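Local coordinates for subtilisin-like serine protease (Fervidobacterium pennivorans, PDB 1R6V), which degrades keratin into peptides as a calcium-binding, subtilisin-like serine protease, allowing its bacterium to grow on native feathers, at residues K102-P108 and Y376-M382; V160-D166 and S199-A205; D193-G197 and P228-D234; S339-P343 and Y428-K432; E360-E364 and T373-Y377. The protein carries 1 engineered substitution. All coordinates share one frame; numbering follows the deposited sequence.

Contact 1. Residues K102-P108 and Y376-M382; sequences KPTVVKP and YYQGTSM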
# COMPACT_ATOMS: atom_id res chain seq x y z
N LYS A 102 -11.32 11.33 9.11
CA LYS A 102 -11.88 12.10 10.22
C LYS A 102 -13.32 11.89 10.68
O LYS A 102 -14.26 11.99 9.89
CB LYS A 102 -11.68 13.60 9.94
CG LYS A 102 -10.23 14.08 9.97
CD LYS A 102 -9.73 14.40 11.38
CE LYS A 102 -10.39 15.65 11.95
NZ LYS A 102 -10.03 15.86 13.39
N PRO A 103 -13.51 11.61 11.98
CA PRO A 103 -14.87 11.41 12.49
C PRO A 103 -15.55 12.76 12.64
O PRO A 103 -14.87 13.78 12.77
CB PRO A 103 -14.63 10.75 13.84
CG PRO A 103 -13.33 11.33 14.29
CD PRO A 103 -12.50 11.33 13.02
N THR A 104 -16.88 12.78 12.60
CA THR A 104 -17.61 14.03 12.77
C THR A 104 -18.47 13.94 14.03
O THR A 104 -18.86 12.85 14.45
CB THR A 104 -18.51 14.33 11.56
OG1 THR A 104 -19.38 13.23 11.31
CG2 THR A 104 -17.66 14.58 10.32
N VAL A 105 -18.75 15.08 14.64
CA VAL A 105 -19.54 15.09 15.86
C VAL A 105 -21.03 14.97 15.58
O VAL A 105 -21.53 15.46 14.56
CB VAL A 105 -19.28 16.38 16.66
CG1 VAL A 105 -20.24 16.48 17.86
CG2 VAL A 105 -17.84 16.39 17.16
N VAL A 106 -21.73 14.25 16.46
CA VAL A 106 -23.18 14.12 16.35
C VAL A 106 -23.77 14.31 17.74
O VAL A 106 -23.06 14.28 18.75
CB VAL A 106 -23.65 12.74 15.77
CG1 VAL A 106 -23.06 12.54 14.37
CG2 VAL A 106 -23.27 11.59 16.71
N LYS A 107 -25.08 14.53 17.79
CA LYS A 107 -25.76 14.72 19.06
C LYS A 107 -26.16 13.41 19.70
O LYS A 107 -26.31 12.40 19.01
CB LYS A 107 -27.03 15.55 18.86
CG LYS A 107 -26.81 16.95 18.37
CD LYS A 107 -26.14 17.83 19.41
CE LYS A 107 -26.04 19.26 18.90
NZ LYS A 107 -25.40 20.17 19.89
N PRO A 108 -26.31 13.39 21.02
CA PRO A 108 -26.72 12.13 21.65
C PRO A 108 -28.10 11.76 21.14
O PRO A 108 -28.87 12.62 20.70
CB PRO A 108 -26.72 12.46 23.15
CG PRO A 108 -26.79 13.99 23.19
CD PRO A 108 -25.94 14.39 22.03
N TYR A 376 -19.68 12.50 21.28
CA TYR A 376 -20.31 11.52 20.41
C TYR A 376 -19.83 11.74 18.98
O TYR A 376 -20.01 12.82 18.43
CB TYR A 376 -21.84 11.66 20.43
CG TYR A 376 -22.48 11.55 21.80
CD1 TYR A 376 -22.48 12.64 22.66
CD2 TYR A 376 -23.08 10.37 22.23
CE1 TYR A 376 -23.06 12.57 23.91
CE2 TYR A 376 -23.66 10.28 23.50
CZ TYR A 376 -23.65 11.40 24.32
OH TYR A 376 -24.19 11.36 25.58
N TYR A 377 -19.24 10.71 18.38
CA TYR A 377 -18.73 10.80 17.02
C TYR A 377 -19.41 9.79 16.10
O TYR A 377 -20.03 8.83 16.55
CB TYR A 377 -17.22 10.50 16.98
CG TYR A 377 -16.31 11.56 17.55
CD1 TYR A 377 -16.80 12.79 18.00
CD2 TYR A 377 -14.94 11.33 17.62
CE1 TYR A 377 -15.93 13.77 18.50
CE2 TYR A 377 -14.06 12.30 18.11
CZ TYR A 377 -14.56 13.52 18.55
OH TYR A 377 -13.70 14.47 19.05
N GLN A 378 -19.24 10.02 14.81
CA GLN A 378 -19.76 9.13 13.79
C GLN A 378 -18.67 9.00 12.73
O GLN A 378 -17.88 9.92 12.53
CB GLN A 378 -21.03 9.72 13.19
CG GLN A 378 -21.42 9.21 11.84
CD GLN A 378 -22.31 10.21 11.11
OE1 GLN A 378 -23.39 10.54 11.57
NE2 GLN A 378 -21.84 10.71 9.96
N GLY A 379 -18.61 7.85 12.08
CA GLY A 379 -17.64 7.66 11.03
C GLY A 379 -17.08 6.25 11.03
O GLY A 379 -17.24 5.51 12.00
N THR A 380 -16.44 5.89 9.93
CA THR A 380 -15.85 4.56 9.85
C THR A 380 -14.73 4.47 10.89
O THR A 380 -14.38 3.39 11.36
CB THR A 380 -15.31 4.28 8.44
OG1 THR A 380 -16.33 4.59 7.48
CG2 THR A 380 -14.97 2.82 8.31
N SER A 381 -14.19 5.62 11.30
CA SER A 381 -13.12 5.61 12.30
C SER A 381 -13.68 5.26 13.68
O SER A 381 -12.94 4.94 14.62
CB SER A 381 -12.39 6.95 12.33
OG SER A 381 -13.20 7.98 12.86
N MET A 382 -15.00 5.35 13.82
CA MET A 382 -15.65 5.01 15.08
C MET A 382 -16.02 3.51 15.06
O MET A 382 -16.21 2.89 16.11
CB MET A 382 -16.91 5.86 15.29
CG MET A 382 -16.67 7.16 16.06
SD MET A 382 -15.39 8.18 15.25
CE MET A 382 -15.91 8.01 13.56
O HOH W 1 -18.64 11.30 9.12

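Contact 2. Residues V160-D166 and S199-A205; sequences VVDTGVD and SAGTHVA. Engineered in segment 199-205: Ala200 (natural residue His).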
# COMPACT_ATOMS: atom_id res chain seq x y z
N VAL A 160 -2.67 2.03 18.67
CA VAL A 160 -3.61 2.98 18.09
C VAL A 160 -2.72 3.90 17.24
O VAL A 160 -2.02 4.77 17.76
CB VAL A 160 -4.38 3.75 19.21
CG1 VAL A 160 -5.10 4.98 18.62
CG2 VAL A 160 -5.42 2.82 19.84
N VAL A 161 -2.75 3.67 15.93
CA VAL A 161 -1.92 4.37 14.94
C VAL A 161 -2.81 5.49 14.46
O VAL A 161 -3.65 5.32 13.59
CB VAL A 161 -1.54 3.38 13.84
CG1 VAL A 161 -0.52 4.01 12.89
CG2 VAL A 161 -0.96 2.11 14.51
N ASP A 162 -2.57 6.66 15.04
CA ASP A 162 -3.50 7.76 14.86
C ASP A 162 -2.84 9.11 15.24
O ASP A 162 -1.64 9.32 15.03
CB ASP A 162 -4.65 7.43 15.82
CG ASP A 162 -5.98 7.93 15.37
OD1 ASP A 162 -6.20 9.16 15.44
OD2 ASP A 162 -6.80 7.09 14.94
N THR A 163 -3.65 9.99 15.83
CA THR A 163 -3.24 11.33 16.27
C THR A 163 -2.56 11.38 17.64
O THR A 163 -2.18 12.46 18.10
CB THR A 163 -4.46 12.27 16.41
OG1 THR A 163 -5.37 11.71 17.37
CG2 THR A 163 -5.19 12.44 15.09
N GLY A 164 -2.38 10.23 18.28
CA GLY A 164 -1.82 10.23 19.63
C GLY A 164 -3.00 10.09 20.59
O GLY A 164 -4.16 10.24 20.18
N VAL A 165 -2.72 9.82 21.86
CA VAL A 165 -3.78 9.59 22.85
C VAL A 165 -3.60 10.43 24.12
O VAL A 165 -2.48 10.54 24.63
CB VAL A 165 -3.77 8.09 23.24
CG1 VAL A 165 -4.78 7.82 24.34
CG2 VAL A 165 -4.06 7.23 21.99
N ASP A 166 -4.67 11.02 24.64
CA ASP A 166 -4.55 11.80 25.88
C ASP A 166 -4.60 10.81 27.03
O ASP A 166 -5.66 10.52 27.59
CB ASP A 166 -5.69 12.82 26.04
CG ASP A 166 -5.57 13.61 27.35
OD1 ASP A 166 -4.60 13.36 28.10
OD2 ASP A 166 -6.42 14.47 27.62
N SER A 199 -8.08 15.04 18.53
CA SER A 199 -8.86 14.19 19.43
C SER A 199 -9.19 12.76 19.01
O SER A 199 -9.53 11.95 19.86
CB SER A 199 -10.18 14.91 19.74
OG SER A 199 -10.96 14.99 18.55
N ALA A 200 -9.07 12.45 17.72
CA ALA A 200 -9.43 11.12 17.22
C ALA A 200 -8.84 9.92 17.95
O ALA A 200 -9.58 9.03 18.36
CB ALA A 200 -9.12 11.01 15.75
N GLY A 201 -7.53 9.90 18.11
CA GLY A 201 -6.89 8.76 18.77
C GLY A 201 -7.39 8.47 20.17
O GLY A 201 -7.47 7.32 20.61
N THR A 202 -7.73 9.52 20.91
CA THR A 202 -8.24 9.33 22.27
C THR A 202 -9.64 8.72 22.24
O THR A 202 -9.98 7.88 23.08
CB THR A 202 -8.32 10.67 23.01
OG1 THR A 202 -7.02 11.26 23.04
CG2 THR A 202 -8.81 10.49 24.44
N HIS A 203 -10.45 9.16 21.28
CA HIS A 203 -11.80 8.62 21.13
C HIS A 203 -11.66 7.12 20.80
O HIS A 203 -12.35 6.27 21.36
CB HIS A 203 -12.54 9.40 20.04
CG HIS A 203 -14.03 9.25 20.09
ND1 HIS A 203 -14.70 8.22 19.46
CD2 HIS A 203 -14.98 10.00 20.70
CE1 HIS A 203 -16.00 8.34 19.69
NE2 HIS A 203 -16.20 9.42 20.44
N VAL A 204 -10.74 6.81 19.89
CA VAL A 204 -10.46 5.44 19.50
C VAL A 204 -10.03 4.61 20.71
O VAL A 204 -10.55 3.51 20.95
CB VAL A 204 -9.30 5.40 18.47
CG1 VAL A 204 -8.82 3.96 18.24
CG2 VAL A 204 -9.75 6.05 17.16
N ALA A 205 -9.08 5.14 21.47
CA ALA A 205 -8.57 4.46 22.66
C ALA A 205 -9.68 4.12 23.66
O ALA A 205 -9.70 3.03 24.21
CB ALA A 205 -7.49 5.31 23.33
O HOH W 2 -6.20 12.00 20.68

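Contact 3. Residues D193-G197 and P228-D234; sequences DSSYG and PIVIFDD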
# COMPACT_ATOMS: atom_id res chain seq x y z
N ASP A 193 -0.10 12.41 27.92
CA ASP A 193 -0.92 12.98 26.85
C ASP A 193 -0.06 13.09 25.58
O ASP A 193 0.91 13.85 25.55
CB ASP A 193 -1.42 14.36 27.29
CG ASP A 193 -2.17 15.10 26.20
OD1 ASP A 193 -2.54 14.48 25.18
OD2 ASP A 193 -2.40 16.32 26.37
N SER A 194 -0.40 12.32 24.55
CA SER A 194 0.35 12.37 23.29
C SER A 194 -0.57 12.78 22.15
O SER A 194 -0.27 12.52 20.99
CB SER A 194 0.99 11.00 22.98
OG SER A 194 0.02 9.97 22.91
N SER A 195 -1.66 13.48 22.48
CA SER A 195 -2.65 13.89 21.49
C SER A 195 -2.22 15.02 20.54
O SER A 195 -2.99 15.94 20.25
CB SER A 195 -3.98 14.23 22.20
OG SER A 195 -3.85 15.29 23.14
N TYR A 196 -1.00 14.94 20.03
CA TYR A 196 -0.47 15.95 19.12
C TYR A 196 -1.30 16.23 17.86
O TYR A 196 -1.34 17.37 17.39
CB TYR A 196 0.95 15.56 18.70
CG TYR A 196 1.93 15.49 19.84
CD1 TYR A 196 2.37 16.65 20.46
CD2 TYR A 196 2.40 14.27 20.31
CE1 TYR A 196 3.24 16.60 21.54
CE2 TYR A 196 3.26 14.21 21.39
CZ TYR A 196 3.68 15.38 22.00
OH TYR A 196 4.53 15.33 23.08
N GLY A 197 -1.96 15.21 17.32
CA GLY A 197 -2.72 15.39 16.09
C GLY A 197 -4.20 15.71 16.23
O GLY A 197 -4.90 15.87 15.23
N PRO A 228 0.07 4.05 22.02
CA PRO A 228 -0.09 5.11 21.02
C PRO A 228 1.09 5.25 20.05
O PRO A 228 2.25 5.24 20.47
CB PRO A 228 -0.30 6.37 21.86
CG PRO A 228 0.31 6.03 23.18
CD PRO A 228 0.04 4.58 23.39
N ILE A 229 0.78 5.32 18.76
CA ILE A 229 1.77 5.52 17.71
C ILE A 229 1.28 6.77 16.99
O ILE A 229 0.22 6.77 16.37
CB ILE A 229 1.85 4.33 16.71
CG1 ILE A 229 2.14 3.01 17.45
CG2 ILE A 229 2.91 4.63 15.63
CD1 ILE A 229 3.56 2.89 18.09
N VAL A 230 2.05 7.85 17.09
CA VAL A 230 1.62 9.10 16.50
C VAL A 230 1.99 9.25 15.04
O VAL A 230 3.16 9.46 14.72
CB VAL A 230 2.20 10.30 17.31
CG1 VAL A 230 1.69 11.63 16.75
CG2 VAL A 230 1.82 10.15 18.77
N ILE A 231 1.01 9.12 14.15
CA ILE A 231 1.30 9.29 12.74
C ILE A 231 0.67 10.55 12.14
O ILE A 231 0.97 10.90 10.99
CB ILE A 231 0.98 8.02 11.91
CG1 ILE A 231 -0.53 7.70 11.93
CG2 ILE A 231 1.79 6.86 12.46
CD1 ILE A 231 -0.97 6.92 10.67
N PHE A 232 -0.21 11.19 12.91
CA PHE A 232 -0.78 12.48 12.55
C PHE A 232 -0.37 13.31 13.75
O PHE A 232 -0.94 13.22 14.83
CB PHE A 232 -2.30 12.44 12.36
CG PHE A 232 -2.67 11.93 11.01
CD1 PHE A 232 -2.85 10.56 10.81
CD2 PHE A 232 -2.71 12.78 9.91
CE1 PHE A 232 -3.06 10.05 9.53
CE2 PHE A 232 -2.92 12.28 8.62
CZ PHE A 232 -3.09 10.91 8.43
N ASP A 233 0.69 14.07 13.52
CA ASP A 233 1.31 14.91 14.53
C ASP A 233 0.84 16.36 14.39
O ASP A 233 -0.14 16.63 13.68
CB ASP A 233 2.83 14.78 14.34
CG ASP A 233 3.62 14.94 15.63
OD1 ASP A 233 3.48 16.01 16.27
OD2 ASP A 233 4.38 14.02 16.01
N ASP A 234 1.52 17.28 15.07
CA ASP A 234 1.16 18.70 15.01
C ASP A 234 1.63 19.27 13.68
O ASP A 234 2.84 19.35 13.42
CB ASP A 234 1.84 19.46 16.15
CG ASP A 234 1.36 20.90 16.26
OD1 ASP A 234 0.88 21.46 15.25
OD2 ASP A 234 1.47 21.47 17.36

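Contact 4. Residues S339-P343 and Y428-K432; sequences SVGAP and YGLVK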
# COMPACT_ATOMS: atom_id res chain seq x y z
N SER A 339 -14.66 -6.56 5.33
CA SER A 339 -14.86 -7.84 6.01
C SER A 339 -16.14 -7.82 6.85
O SER A 339 -16.99 -8.69 6.69
CB SER A 339 -13.66 -8.18 6.92
OG SER A 339 -13.49 -7.19 7.92
N VAL A 340 -16.26 -6.83 7.72
CA VAL A 340 -17.44 -6.71 8.58
C VAL A 340 -17.74 -5.24 8.88
O VAL A 340 -16.94 -4.35 8.58
CB VAL A 340 -17.22 -7.41 9.96
CG1 VAL A 340 -16.95 -8.90 9.77
CG2 VAL A 340 -16.06 -6.74 10.72
N GLY A 341 -18.92 -5.00 9.44
CA GLY A 341 -19.29 -3.65 9.83
C GLY A 341 -19.41 -3.63 11.34
O GLY A 341 -19.52 -4.68 11.99
N ALA A 342 -19.37 -2.44 11.93
CA ALA A 342 -19.51 -2.32 13.37
C ALA A 342 -20.16 -0.98 13.65
O ALA A 342 -20.20 -0.12 12.78
CB ALA A 342 -18.12 -2.39 14.07
N PRO A 343 -20.66 -0.78 14.89
CA PRO A 343 -21.32 0.48 15.26
C PRO A 343 -20.40 1.66 14.93
O PRO A 343 -19.25 1.68 15.34
CB PRO A 343 -21.58 0.31 16.76
CG PRO A 343 -20.68 -0.81 17.19
CD PRO A 343 -20.65 -1.73 16.01
N TYR A 428 -19.61 -9.36 5.52
CA TYR A 428 -20.46 -10.44 6.02
C TYR A 428 -21.47 -10.04 7.09
O TYR A 428 -22.21 -10.89 7.58
CB TYR A 428 -19.58 -11.60 6.51
CG TYR A 428 -18.72 -12.16 5.40
CD1 TYR A 428 -17.46 -11.62 5.13
CD2 TYR A 428 -19.18 -13.19 4.57
CE1 TYR A 428 -16.68 -12.09 4.07
CE2 TYR A 428 -18.40 -13.66 3.50
CZ TYR A 428 -17.16 -13.10 3.26
OH TYR A 428 -16.39 -13.54 2.21
N GLY A 429 -21.50 -8.76 7.45
CA GLY A 429 -22.46 -8.29 8.44
C GLY A 429 -21.88 -7.61 9.67
O GLY A 429 -20.72 -7.21 9.68
N LEU A 430 -22.71 -7.50 10.70
CA LEU A 430 -22.35 -6.88 11.96
C LEU A 430 -21.42 -7.78 12.77
O LEU A 430 -21.74 -8.95 13.02
CB LEU A 430 -23.61 -6.61 12.78
CG LEU A 430 -23.43 -6.24 14.25
CD1 LEU A 430 -22.73 -4.86 14.36
CD2 LEU A 430 -24.81 -6.19 14.93
N VAL A 431 -20.28 -7.25 13.21
CA VAL A 431 -19.36 -8.05 14.01
C VAL A 431 -20.06 -8.43 15.33
O VAL A 431 -20.74 -7.61 15.95
CB VAL A 431 -18.04 -7.26 14.29
CG1 VAL A 431 -18.31 -6.07 15.21
CG2 VAL A 431 -16.98 -8.19 14.91
N LYS A 432 -19.89 -9.68 15.76
CA LYS A 432 -20.50 -10.17 16.98
C LYS A 432 -19.45 -10.80 17.89
O LYS A 432 -18.96 -11.91 17.62
CB LYS A 432 -21.60 -11.18 16.65
CG LYS A 432 -22.88 -10.53 16.14
CD LYS A 432 -23.55 -9.83 17.30
CE LYS A 432 -24.95 -9.40 16.95
NZ LYS A 432 -25.56 -8.70 18.11

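Contact 5. Residues E360-E364 and T373-Y377; sequences EGHNE and TYDYY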
# COMPACT_ATOMS: atom_id res chain seq x y z
N GLU A 360 -10.38 19.28 21.00
CA GLU A 360 -11.17 19.71 19.85
C GLU A 360 -12.63 19.84 20.24
O GLU A 360 -13.54 19.64 19.42
CB GLU A 360 -11.06 18.71 18.70
CG GLU A 360 -9.67 18.58 18.12
CD GLU A 360 -9.69 17.86 16.79
OE1 GLU A 360 -10.45 18.32 15.89
OE2 GLU A 360 -8.97 16.86 16.63
N GLY A 361 -12.85 20.19 21.51
CA GLY A 361 -14.20 20.34 22.02
C GLY A 361 -14.70 19.08 22.69
O GLY A 361 -14.05 18.03 22.64
N HIS A 362 -15.83 19.17 23.36
CA HIS A 362 -16.42 18.01 24.02
C HIS A 362 -17.88 18.32 24.29
O HIS A 362 -18.31 19.48 24.18
CB HIS A 362 -15.67 17.69 25.34
CG HIS A 362 -15.95 18.64 26.46
ND1 HIS A 362 -15.42 19.92 26.51
CD2 HIS A 362 -16.68 18.50 27.59
CE1 HIS A 362 -15.81 20.51 27.62
NE2 HIS A 362 -16.58 19.67 28.30
N ASN A 363 -18.67 17.29 24.59
CA ASN A 363 -20.08 17.52 24.87
C ASN A 363 -20.23 17.70 26.38
O ASN A 363 -20.11 16.76 27.15
CB ASN A 363 -20.93 16.35 24.37
CG ASN A 363 -22.42 16.61 24.52
OD1 ASN A 363 -22.88 16.97 25.61
ND2 ASN A 363 -23.18 16.43 23.45
N GLU A 364 -20.50 18.94 26.80
CA GLU A 364 -20.61 19.25 28.23
C GLU A 364 -21.80 18.65 28.96
O GLU A 364 -21.86 18.68 30.19
CB GLU A 364 -20.62 20.77 28.41
CG GLU A 364 -21.83 21.44 27.81
CD GLU A 364 -21.77 22.95 27.90
OE1 GLU A 364 -20.78 23.53 27.40
OE2 GLU A 364 -22.70 23.56 28.46
N THR A 373 -13.71 14.37 29.89
CA THR A 373 -14.41 14.94 28.74
C THR A 373 -14.77 13.85 27.74
O THR A 373 -13.97 12.97 27.46
CB THR A 373 -13.54 15.98 28.04
OG1 THR A 373 -12.20 15.46 27.90
CG2 THR A 373 -13.48 17.27 28.88
N TYR A 374 -15.98 13.93 27.19
CA TYR A 374 -16.47 12.93 26.25
C TYR A 374 -17.20 13.59 25.10
O TYR A 374 -17.61 14.73 25.21
CB TYR A 374 -17.47 12.00 26.94
CG TYR A 374 -16.88 11.24 28.10
CD1 TYR A 374 -16.71 11.84 29.35
CD2 TYR A 374 -16.44 9.92 27.93
CE1 TYR A 374 -16.10 11.16 30.39
CE2 TYR A 374 -15.84 9.23 28.96
CZ TYR A 374 -15.66 9.85 30.18
OH TYR A 374 -15.02 9.17 31.18
N ASP A 375 -17.37 12.85 24.01
CA ASP A 375 -18.13 13.37 22.89
C ASP A 375 -18.65 12.21 22.06
O ASP A 375 -18.13 11.09 22.13
CB ASP A 375 -17.30 14.31 21.99
CG ASP A 375 -18.15 15.43 21.38
OD1 ASP A 375 -19.40 15.29 21.39
OD2 ASP A 375 -17.57 16.43 20.89
N TYR A 376 -19.68 12.50 21.28
CA TYR A 376 -20.31 11.52 20.41
C TYR A 376 -19.83 11.74 18.98
O TYR A 376 -20.01 12.82 18.43
CB TYR A 376 -21.84 11.66 20.43
CG TYR A 376 -22.48 11.55 21.80
CD1 TYR A 376 -22.48 12.64 22.66
CD2 TYR A 376 -23.08 10.37 22.23
CE1 TYR A 376 -23.06 12.57 23.91
CE2 TYR A 376 -23.66 10.28 23.50
CZ TYR A 376 -23.65 11.40 24.32
OH TYR A 376 -24.19 11.36 25.58
N TYR A 377 -19.24 10.71 18.38
CA TYR A 377 -18.73 10.80 17.02
C TYR A 377 -19.41 9.79 16.10
O TYR A 377 -20.03 8.83 16.55
CB TYR A 377 -17.22 10.50 16.98
CG TYR A 377 -16.31 11.56 17.55
CD1 TYR A 377 -16.80 12.79 18.00
CD2 TYR A 377 -14.94 11.33 17.62
CE1 TYR A 377 -15.93 13.77 18.50
CE2 TYR A 377 -14.06 12.30 18.11
CZ TYR A 377 -14.56 13.52 18.55
OH TYR A 377 -13.70 14.47 19.05
O HOH W 3 -14.91 16.40 20.32
O HOH W 4 -17.93 15.36 28.41
O HOH W 5 -22.02 15.87 20.84

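Contact 1. Residues K102-P108 and Y376-M382
Pro108 lies over one face of the Tyr376 ring. Its CB is 3.8 Å from the centroid of that ring, shifted toward the rim, in a CH-pi contact. The Tyr377 ring is met obliquely from two places: Val105 CG2 comes to 3.5 Å from Tyr377 CE1, and Pro103 CG approaches Tyr377 CD2. Tyr376 OH bonds to Glu134 and Tyr377 OH to Ser199, and the Tyr377 ring also stacks on His203. The backbones form a short antiparallel ladder. Thr104 and Gln378 form its hydrogen-bonded pair, with Thr104 N to Gln378 O at 3.0 Å in the carbonyl plane and Gln378 N to Thr104 O at 2.9 Å. Val106 N binds Tyr376 O from above the carbonyl plane. Strand 104-105 lies in what is inferred to be the propeptide. It is an outer strand of a three-stranded sheet, paired with strand 374-378, whose chain leads on into helix 380-397 with Ser381, the inferred charge-relay serine. Pro103 sits on that serine, with CB 3.3 Å from Ser381 OG, consistent with a propeptide still laid across the active site. On the face they share, the side chains of Thr104 and Gln378 run side by side. Gln378 CG stands roughly opposite the backbone N (chi1 159°), and the extended chain reaches a water held by Thr104 OG1 and more weakly by Gln378 NE2. Val106 CG1 packs crosswise against Gln378 CB at 3.7 Å.

Contact 2. Residues V160-D166 and S199-A205
Gly201 N donates to Thr163 OG1 at 2.9 Å, with an N-H...O angle of 159°. Thr163 holds OG1 between its own N and carbonyl carbon (chi1 59°), where it faces the start of the helix. Asp162 OD1 is also near Gly201 N, but at a poor angle. Asp162 OD1 instead takes Thr163 N with its anti lone pair, at 2.7 Å. A second bond runs from Asp166 N to Thr202 OG1 at 2.9 Å. The same hydroxyl donates to a water, which donates to Gly164 O at 2.7 Å. Asp166 ends its side chain at Ser356 and Thr168. Gly201 CA lies 3.4 Å from Gly164 O, so a CB at Gly201 would clash with that carbonyl. Asp162 and position 200 belong to the inferred charge relay, but Ala200 is engineered from histidine and brings only CB to the carboxylate. With an alanine in place of Asp162, Thr163 N would probably lose its acceptor and a gap open beside Gly201 and Val204. Val160 CG1 meets Val204 CG1, and Val165 CG1 meets Ala205 CB at 3.8 Å. Helix 200-205 runs roughly antiparallel to strand 160-162 (158°), and strand 157-162 lies between strands 225-230 and 263-269 of the central subtilase sheet.

Contact 3. Residues D193-G197 and P228-D234
The loop leading into helix 200-209 folds over strand 225-230 of the central subtilase sheet, where Ser194, Tyr196 and Gly197 meet Pro228, Val230 and the turn beyond. Segment 193-197 begins with an Asx turn: Asp193 OD1 accepts from Ser195 N at 3.0 Å, met from above the carboxylate plane, and from Ser195 OG through its syn lone pair. No hydrogen bond joins the two segments directly, so they are held by close packing and by shared neighbours. Ser194 OG rests 3.8 Å from Pro228 CB, while this oxygen accepts from Val165 N. Val230 CG2 reaches toward Ser194 O and lies at the edge of the Tyr196 ring, near its plane. Tyr196 and Asp233 run side by side and point the same way. Their ring and carboxylate planes are 22° apart, and Tyr196 CB comes to 3.5 Å from Asp233 OD1. Arg181 ties the pair together from outside: it makes a salt bridge to Asp233 OD2 and a cation-pi contact with the Tyr196 ring. Asp233 OD1 turns its anti lone pair to Asp234 N at 2.6 Å, a bond within the turn just before helix 235-238. Asp234 then takes the N-cap position, its OD1 accepting from Ala236 N. The Phe232 ring lies near Trp268 and about 6 Å from the side chain of Asp162 of the inferred charge relay. Its carbonyl stays at the contact: Gly197 CA approaches Phe232 O at 3.1 Å in a CA-H...O contact, and a CB on Gly197 would clash with this oxygen.

Contact 4. Residues S339-P343 and Y428-K432
Val431 carries the apolar centre, with CG1 3.9 Å from Ala342 CB and CB 4.1 Å from Val340 CG2. The side chains of Val340 and Val431 cross at a slant. A chi1 of 67° turns CG1 of Val431 to Ala342. Further along, Leu430 CD1 touches Pro343 CD at 4.1 Å, the two side chains crossing at about a right angle. Helix 380-397 packs on Val340 and Ala342 through Val387, and Leu410 of helix 403-413 covers Val431. Outside this centre the backbones pair. Gly341 is bridged to Leu430 by two bonds: Gly341 N to Gly429 O at 2.9 Å, tilted from the carbonyl plane, and Val431 N to Gly341 O at 2.9 Å, almost in line with the carbonyl. At the far end Tyr428 N donates to Ser339 O at 2.9 Å, and this oxygen also lies at the edge of the Tyr428 ring, 3.4 Å from CD1. Strand 338-343 of the central subtilase sheet is thereby joined to the loop that leads into helix 433-438. Gly429 has backbone angles (phi 122°, psi -164°) that would jam a CB against the preceding carbonyl. The join thus rests on three main-chain bonds, which need no particular side chain, while aliphatic groups pack toward helices 380-397 and 403-413.

Contact 5. Residues E360-E364 and T373-Y377
With chi1 at 73° the His362 ring folds back over its own backbone, where one face meets Thr373. Asn363 extends its amide away from the backbone N (chi1 -175°) toward Tyr376. Over the His362 ring stands Thr373 CG2, 3.7 Å from the centroid and close to the ring normal, a CH-pi contact. His362 ND1 is bonded to Tyr359 OH, which limits how the ring can turn. Asn363 N donates to Tyr374 O at 2.8 Å, the one direct hydrogen bond between the segments. Asn363 ND2 reaches 3.9 Å from Tyr376 CE1, with amide and ring planes 75° apart. Asn363 OD1 accepts from Asn365 N. Waters do the rest. One accepts from Asn363 ND2 at 2.9 Å and donates to Asp375 OD1, which also takes Tyr376 N. Another donates to Gly361 O and to Asp375 OD2 at 2.7 Å while accepting from Tyr377 OH. A third donates to Asn363 O and accepts from Tyr374 N at 2.7 Å. A leucine in place of Asp375 would probably leave Tyr376 N and two of the waters without their carboxylate acceptor, and break the water link from Asn363 ND2. Beyond the contact, Tyr374 OH binds Asp171, a calcium ligand. The arrangement is a water-linked loop folded back on strand 374-378, part of a three-stranded antiparallel sheet on the subtilase domain beside its calcium site.

In the fold
From the N terminus, 102-108 opens contact 1, the longest loop, which brings the propeptide to the strand and helix around the inferred catalytic serine. Contacts 2 and 3 both open and close within it. They cross each other: 160-166, 193-197, 199-205 and 228-234 alternate, tying strands 157-162 and 225-230 to helix 200-209 and the loop before it. Contact 4 opens at 339-343, still inside contact 1, but closes at 428-432 after it, so these two cross. Contact 5 is a short loop within contact 4 and ends on strand 374-378, which contact 1 also uses. Ser199 of contact 2 joins this group by bonding Tyr377 and Glu360.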